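PDB 4F06: extracellular ligand-binding receptor from Rhodopseudomonas palustris, which probably serves an ABC transporter as its periplasmic solute-binding protein, capturing p-hydroxybenzoate and related aromatic acids derived from lignin. Local coordinates for residues A[83-88]-A[102-107]. Numbering follows the deposited sequence.
Sequences PNAMAV and MNAATS. With PHB (p-hydroxybenzoic acid), chain B.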
ATOM      1  N   PRO A  83      -1.366  -4.889 -11.816  1.00  6.24           N
ATOM      2  CA  PRO A  83      -1.107  -5.545 -13.108  1.00  6.82           C
ATOM      3  C   PRO A  83       0.364  -5.677 -13.420  1.00  6.78           C
ATOM      4  O   PRO A  83       0.777  -6.577 -14.140  1.00  7.43           O
ATOM      5  CB  PRO A  83      -1.870  -4.666 -14.140  1.00  8.11           C
ATOM      6  CG  PRO A  83      -2.158  -3.370 -13.396  1.00  8.91           C
ATOM      7  CD  PRO A  83      -2.362  -3.807 -11.966  1.00  6.68           C
ATOM      8  N   ASN A  84       1.172  -4.761 -12.923  1.00  6.52           N
ATOM      9  CA  ASN A  84       2.615  -4.850 -13.130  1.00  6.30           C
ATOM     10  C   ASN A  84       3.237  -5.947 -12.303  1.00  6.73           C
ATOM     11  O   ASN A  84       4.041  -6.746 -12.813  1.00  7.55           O
ATOM     12  CB  ASN A  84       3.259  -3.484 -12.872  1.00  7.06           C
ATOM     13  CG  ASN A  84       2.786  -2.439 -13.868  1.00  6.87           C
ATOM     14  OD1 ASN A  84       2.378  -2.766 -15.019  1.00  8.53           O
ATOM     15  ND2 ASN A  84       2.899  -1.160 -13.487  1.00  7.23           N
ATOM     16  N   ALA A  85       2.818  -6.070 -11.038  1.00  6.42           N
ATOM     17  CA  ALA A  85       3.274  -7.193 -10.216  1.00  6.59           C
ATOM     18  C   ALA A  85       2.827  -8.536 -10.814  1.00  6.25           C
ATOM     19  O   ALA A  85       3.598  -9.512 -10.818  1.00  7.72           O
ATOM     20  CB  ALA A  85       2.730  -7.085  -8.813  1.00  7.57           C
HETATM   21  N   MSE A  86       1.606  -8.596 -11.340  1.00  7.64           N
HETATM   22  CA  MSE A  86       1.154  -9.834 -11.970  1.00  7.18           C
HETATM   23  C   MSE A  86       1.969 -10.247 -13.170  1.00  6.81           C
HETATM   24  O   MSE A  86       2.129 -11.445 -13.418  1.00  8.05           O
HETATM   25  CB  MSE A  86      -0.319  -9.701 -12.372  1.00  9.36           C
HETATM   26  CG  MSE A  86      -1.325  -9.519 -11.236  1.00  9.48           C
HETATM   27 SE   MSE A  86      -1.498 -11.091 -10.177  0.75 12.23          SE
HETATM   28  CE  MSE A  86      -3.142 -10.546  -9.229  1.00 12.01           C
ATOM     29  N   ALA A  87       2.475  -9.279 -13.921  1.00  7.85           N
ATOM     30  CA  ALA A  87       3.287  -9.573 -15.101  1.00  9.13           C
ATOM     31  C   ALA A  87       4.646 -10.148 -14.720  1.00  8.40           C
ATOM     32  O   ALA A  87       5.188 -10.983 -15.443  1.00  9.75           O
ATOM     33  CB  ALA A  87       3.451  -8.296 -15.928  1.00 11.00           C
ATOM     34  N   VAL A  88       5.191  -9.711 -13.594  1.00  6.89           N
ATOM     35  CA  VAL A  88       6.539 -10.131 -13.180  1.00  7.42           C
ATOM     36  C   VAL A  88       6.489 -11.480 -12.434  1.00  7.10           C
ATOM     37  O   VAL A  88       7.390 -12.302 -12.580  1.00  8.39           O
ATOM     38  CB  VAL A  88       7.192  -9.034 -12.303  1.00  7.30           C
ATOM     39  CG1 VAL A  88       8.525  -9.514 -11.764  1.00  9.18           C
ATOM     40  CG2 VAL A  88       7.367  -7.780 -13.140  1.00  8.96           C
HETATM   41  N   MSE A 102       6.243  -4.126  -2.564  1.00  5.46           N
HETATM   42  CA  MSE A 102       6.224  -2.995  -1.662  1.00  5.72           C
HETATM   43  C   MSE A 102       5.020  -2.094  -1.856  1.00  5.56           C
HETATM   44  O   MSE A 102       4.941  -1.028  -1.236  1.00  6.03           O
HETATM   45  CB  MSE A 102       7.500  -2.198  -1.774  1.00  6.09           C
HETATM   46  CG  MSE A 102       8.762  -2.933  -1.355  1.00  7.78           C
HETATM   47 SE   MSE A 102      10.370  -1.983  -1.950  1.00 10.69          SE
HETATM   48  CE  MSE A 102      11.702  -2.978  -0.953  1.00  9.29           C
ATOM     49  N   ASN A 103       4.075  -2.486  -2.703  1.00  5.57           N
ATOM     50  CA  ASN A 103       2.785  -1.794  -2.720  1.00  5.97           C
ATOM     51  C   ASN A 103       1.655  -2.694  -3.222  1.00  5.52           C
ATOM     52  O   ASN A 103       0.688  -2.958  -2.474  1.00  6.06           O
ATOM     53  CB  ASN A 103       2.775  -0.474  -3.520  1.00  5.46           C
ATOM     54  CG  ASN A 103       1.503   0.289  -3.272  1.00  4.63           C
ATOM     55  OD1 ASN A 103       1.315   0.847  -2.181  1.00  5.94           O
ATOM     56  ND2 ASN A 103       0.582   0.279  -4.235  1.00  5.90           N
ATOM     57  N   ALA A 104       1.733  -3.139  -4.488  1.00  5.17           N
ATOM     58  CA  ALA A 104       0.585  -3.793  -5.178  1.00  5.95           C
ATOM     59  C   ALA A 104      -0.153  -4.698  -4.202  1.00  4.90           C
ATOM     60  O   ALA A 104       0.437  -5.628  -3.608  1.00  6.03           O
ATOM     61  CB  ALA A 104       1.133  -4.597  -6.325  1.00  6.87           C
ATOM     62  N   ALA A 105      -1.480  -4.502  -4.083  1.00  4.66           N
ATOM     63  CA  ALA A 105      -2.204  -4.870  -2.859  1.00  5.57           C
ATOM     64  C   ALA A 105      -3.317  -5.900  -3.145  1.00  5.52           C
ATOM     65  O   ALA A 105      -4.131  -6.205  -2.261  1.00  6.79           O
ATOM     66  CB  ALA A 105      -2.793  -3.618  -2.233  1.00  6.09           C
ATOM     67  N   THR A 106      -3.403  -6.457  -4.358  1.00  5.80           N
ATOM     68  CA  THR A 106      -4.462  -7.458  -4.665  1.00  5.86           C
ATOM     69  C   THR A 106      -4.054  -8.765  -3.953  1.00  6.31           C
ATOM     70  O   THR A 106      -2.897  -9.222  -4.029  1.00  6.54           O
ATOM     71  CB  THR A 106      -4.590  -7.610  -6.181  1.00  6.25           C
ATOM     72  OG1 THR A 106      -5.071  -6.353  -6.689  1.00  6.44           O
ATOM     73  CG2 THR A 106      -5.586  -8.714  -6.588  1.00  8.02           C
ATOM     74  N   SER A 107      -5.027  -9.395  -3.289  1.00  5.96           N
ATOM     75  CA  SER A 107      -4.693 -10.553  -2.427  1.00  6.50           C
ATOM     76  C   SER A 107      -3.985 -11.654  -3.194  1.00  6.94           C
ATOM     77  O   SER A 107      -3.010 -12.209  -2.699  1.00  7.30           O
ATOM     78  CB  SER A 107      -5.960 -11.129  -1.773  1.00  7.09           C
ATOM     79  OG  SER A 107      -6.449 -10.289  -0.752  1.00  7.41           O
TER
HETATM   80  C1' PHB B 401      -2.463  -1.591  -6.749  1.00  5.03           C
HETATM   81  O1' PHB B 401      -2.464  -2.710  -6.219  1.00  5.40           O
HETATM   82  O2' PHB B 401      -2.490  -1.429  -8.017  1.00  5.57           O
HETATM   83  C1  PHB B 401      -2.490  -0.393  -5.853  1.00  5.47           C
HETATM   84  C2  PHB B 401      -3.022  -0.492  -4.553  1.00  5.23           C
HETATM   85  C3  PHB B 401      -3.095   0.618  -3.746  1.00  5.87           C
HETATM   86  C4  PHB B 401      -2.684   1.849  -4.212  1.00  5.78           C
HETATM   87  C5  PHB B 401      -2.169   1.969  -5.486  1.00  6.07           C
HETATM   88  C6  PHB B 401      -2.078   0.864  -6.324  1.00  6.13           C
HETATM   89  O4  PHB B 401      -2.782   2.975  -3.477  1.00  6.32           O
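Met86, a selenomethionine, reaches Thr106 through a single bend at chi2: CG stands anti to the carbonyl carbon, the bend (-69°) turns the chain toward the loop, and an extended chi3 carries CE across to Thr106 CG2. On the other side, Thr106 offers that methyl because its chi1 of -66° places CG2 anti to the backbone N and OG1 beside it. The two side chains cross at about a right angle, methyl against methyl, with Met86 CE 4.0 Å from Thr106 CG2. The hydroxyl is then spent elsewhere, in a hydrogen bond with OG1 of Thr82, which itself hydrogen-bonds to the ligand.

One residue back along the helix, Ala85 needs no torsion to make contact. Its CB points toward the loop and meets Ala104 CB at 3.9 Å, which lets the CA atoms of these two residues come within 6.6 Å. No hydrogen bond links 83-88 to 102-107; small apolar groups do the joining, while the loop's polar groups serve the ligand and other parts of the protein. Just beyond Ala104, the N-H of Ala105 gives a hydrogen bond of 3.0 Å to carboxylate atom O1' of p-hydroxybenzoic acid, bent moderately at 157° on the hydrogen. Asn103 brings ND2 to 3.4 Å from ring atom C6, and the same nitrogen is hydrogen-bonded to the carbonyl oxygen of Tyr80. Arg118 binds the carbonyl oxygens of Ala104 and Thr106, tying down the loop from outside the two segments.

Helix 82-88 follows parallel strand 75-78, and loop 102-107 follows its neighbour 99-101, so the contact joins adjacent strand ends in one lobe of a periplasmic binding protein, where such loops line the cleft that holds the ligand.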